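Local atomic coordinates of haloacid dehalogenase domain protein hydrolase (Planctomyces limnophilus, PDB entry 4OVY), a protein that binds calcium and is probably a hydrolase of the haloacid dehalogenase family, perhaps a phosphatase. Residues N117-W122 / M168-K173. Numbering follows the deposited sequence.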
loop_
_atom_site.group_PDB
_atom_site.type_symbol
_atom_site.label_atom_id
_atom_site.label_comp_id
_atom_site.label_asym_id
_atom_site.label_seq_id
_atom_site.Cartn_x
_atom_site.Cartn_y
_atom_site.Cartn_z
ATOM N N ASN A 117 -0.477 16.806 -12.293
ATOM C CA ASN A 117 -0.145 18.158 -12.778
ATOM C C ASN A 117 -1.209 19.195 -12.425
ATOM O O ASN A 117 -0.893 20.323 -12.057
ATOM C CB ASN A 117 0.087 18.148 -14.293
ATOM C CG ASN A 117 1.363 17.421 -14.690
ATOM O OD1 ASN A 117 2.264 17.212 -13.872
ATOM N ND2 ASN A 117 1.448 17.034 -15.962
ATOM N N ILE A 118 -2.472 18.805 -12.543
ATOM C CA ILE A 118 -3.593 19.661 -12.176
ATOM C C ILE A 118 -3.574 20.000 -10.681
ATOM O O ILE A 118 -3.708 21.164 -10.302
ATOM C CB ILE A 118 -4.940 19.016 -12.596
ATOM C CG1 ILE A 118 -5.096 19.143 -14.113
ATOM C CG2 ILE A 118 -6.119 19.679 -11.892
ATOM C CD1 ILE A 118 -6.195 18.296 -14.714
ATOM N N VAL A 119 -3.409 18.984 -9.844
ATOM C CA VAL A 119 -3.311 19.187 -8.398
ATOM C C VAL A 119 -2.119 20.083 -8.031
ATOM O O VAL A 119 -2.247 20.998 -7.220
ATOM C CB VAL A 119 -3.185 17.841 -7.652
ATOM C CG1 VAL A 119 -2.815 18.060 -6.189
ATOM C CG2 VAL A 119 -4.484 17.052 -7.757
ATOM N N THR A 120 -0.969 19.806 -8.622
ATOM C CA THR A 120 0.264 20.547 -8.312
ATOM C C THR A 120 0.148 22.024 -8.671
ATOM O O THR A 120 0.553 22.898 -7.904
ATOM C CB THR A 120 1.460 19.910 -9.032
ATOM O OG1 THR A 120 1.649 18.589 -8.513
ATOM C CG2 THR A 120 2.737 20.731 -8.828
ATOM N N GLU A 121 -0.415 22.304 -9.838
ATOM C CA GLU A 121 -0.631 23.672 -10.252
ATOM C C GLU A 121 -1.650 24.377 -9.360
ATOM O O GLU A 121 -1.441 25.521 -8.978
ATOM C CB GLU A 121 -1.035 23.725 -11.721
ATOM C CG GLU A 121 0.113 23.372 -12.651
ATOM C CD GLU A 121 1.281 24.333 -12.515
ATOM O OE1 GLU A 121 1.211 25.439 -13.100
ATOM O OE2 GLU A 121 2.262 23.981 -11.814
ATOM N N TRP A 122 -2.727 23.692 -8.996
ATOM C CA TRP A 122 -3.723 24.298 -8.120
ATOM C C TRP A 122 -3.143 24.606 -6.742
ATOM O O TRP A 122 -3.327 25.701 -6.217
ATOM C CB TRP A 122 -4.950 23.402 -7.958
ATOM C CG TRP A 122 -5.994 24.051 -7.114
ATOM C CD1 TRP A 122 -6.954 24.925 -7.535
ATOM C CD2 TRP A 122 -6.170 23.912 -5.699
ATOM N NE1 TRP A 122 -7.725 25.324 -6.474
ATOM C CE2 TRP A 122 -7.260 24.725 -5.334
ATOM C CE3 TRP A 122 -5.512 23.178 -4.704
ATOM C CZ2 TRP A 122 -7.718 24.819 -4.019
ATOM C CZ3 TRP A 122 -5.969 23.279 -3.392
ATOM C CH2 TRP A 122 -7.058 24.093 -3.066
HETATM N N MSE A 168 -3.203 14.173 -2.274
HETATM C CA MSE A 168 -2.149 14.392 -1.260
HETATM C C MSE A 168 -0.772 14.015 -1.747
HETATM O O MSE A 168 0.226 14.651 -1.380
HETATM C CB MSE A 168 -2.473 13.572 -0.010
HETATM C CG MSE A 168 -3.759 14.064 0.652
HETATM SE SE MSE A 168 -4.179 12.969 2.237
HETATM C CE MSE A 168 -4.733 11.312 1.336
ATOM N N ARG A 169 -0.694 12.982 -2.576
ATOM C CA ARG A 169 0.601 12.425 -2.996
ATOM C C ARG A 169 1.567 13.375 -3.705
ATOM O O ARG A 169 2.774 13.223 -3.549
ATOM C CB ARG A 169 0.412 11.168 -3.846
ATOM C CG ARG A 169 0.230 9.912 -3.015
ATOM C CD ARG A 169 -0.122 8.714 -3.873
ATOM N NE ARG A 169 0.082 7.461 -3.150
ATOM C CZ ARG A 169 -0.344 6.269 -3.554
ATOM N NH1 ARG A 169 -1.045 6.129 -4.677
ATOM N NH2 ARG A 169 -0.059 5.204 -2.835
ATOM N N PRO A 170 1.056 14.342 -4.489
ATOM C CA PRO A 170 1.984 15.228 -5.186
ATOM C C PRO A 170 2.890 16.084 -4.283
ATOM O O PRO A 170 3.977 16.461 -4.715
ATOM C CB PRO A 170 1.060 16.122 -6.021
ATOM C CG PRO A 170 -0.183 15.319 -6.203
ATOM C CD PRO A 170 -0.337 14.547 -4.931
ATOM N N TRP A 171 2.452 16.373 -3.060
ATOM C CA TRP A 171 3.155 17.325 -2.187
ATOM C C TRP A 171 3.513 16.798 -0.788
ATOM O O TRP A 171 4.264 17.457 -0.056
ATOM C CB TRP A 171 2.322 18.609 -2.060
ATOM C CG TRP A 171 0.904 18.366 -1.643
ATOM C CD1 TRP A 171 -0.169 18.151 -2.465
ATOM C CD2 TRP A 171 0.408 18.295 -0.310
ATOM N NE1 TRP A 171 -1.307 17.951 -1.722
ATOM C CE2 TRP A 171 -0.982 18.031 -0.394
ATOM C CE3 TRP A 171 0.996 18.423 0.950
ATOM C CZ2 TRP A 171 -1.787 17.903 0.737
ATOM C CZ3 TRP A 171 0.192 18.296 2.076
ATOM C CH2 TRP A 171 -1.183 18.038 1.961
ATOM N N ALA A 172 3.002 15.627 -0.415
ATOM C CA ALA A 172 3.157 15.128 0.964
ATOM C C ALA A 172 4.613 14.837 1.347
ATOM O O ALA A 172 4.995 14.975 2.520
ATOM C CB ALA A 172 2.284 13.890 1.193
ATOM N N LYS A 173 5.431 14.440 0.373
ATOM C CA LYS A 173 6.832 14.151 0.666
ATOM C C LYS A 173 7.568 15.432 1.008
ATOM O O LYS A 173 8.262 15.482 2.023
ATOM C CB LYS A 173 7.529 13.436 -0.482
ATOM C CG LYS A 173 8.819 12.753 -0.052
ATOM C CD LYS A 173 9.578 12.239 -1.262
ATOM C CE LYS A 173 10.499 13.301 -1.840
ATOM N NZ LYS A 173 11.851 13.225 -1.219
#
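Helix 112-125 of this haloacid dehalogenase-like protein packs against the 168-173 segment, which leads into helix 172-176, and P170 on that segment rests against V119 and T120. The nearest CA atoms across the two segments are those of T120 and P170, 6.4 Å apart. The pyrrolidine ring meets two neighbouring residues with two of its carbons: CG of P170 lies 3.8 Å from CG1 of V119, while P170 CB sits 3.6 Å from OG1 of T120. The valine branch that does the touching is the one anti to its backbone N (chi1 169°), and the V119 and P170 side chains cross at about a right angle. V119 is buried, with F59 of helix 55-67 also against it.

In fold terms, 165-168 follows strand 156-161, the parallel neighbour of strand 38-41, so the 168-173 segment belongs to the connection leaving the central sheet. The calcium site is not part of this contact: the side chain of V119 is about 12 Å from that of D44, a metal ligand.

The T120 hydroxyl stands beside its own backbone N (chi1 -64°) and hydrogen-bonds back to the carbonyl of E116, one helical turn earlier; towards P170 it offers a van der Waals surface. E116 itself touches the proline too. Next along the chain, W171 takes the N-cap position of helix 172-176, and its NE1 is hydrogen-bonded to the carbonyl of F167.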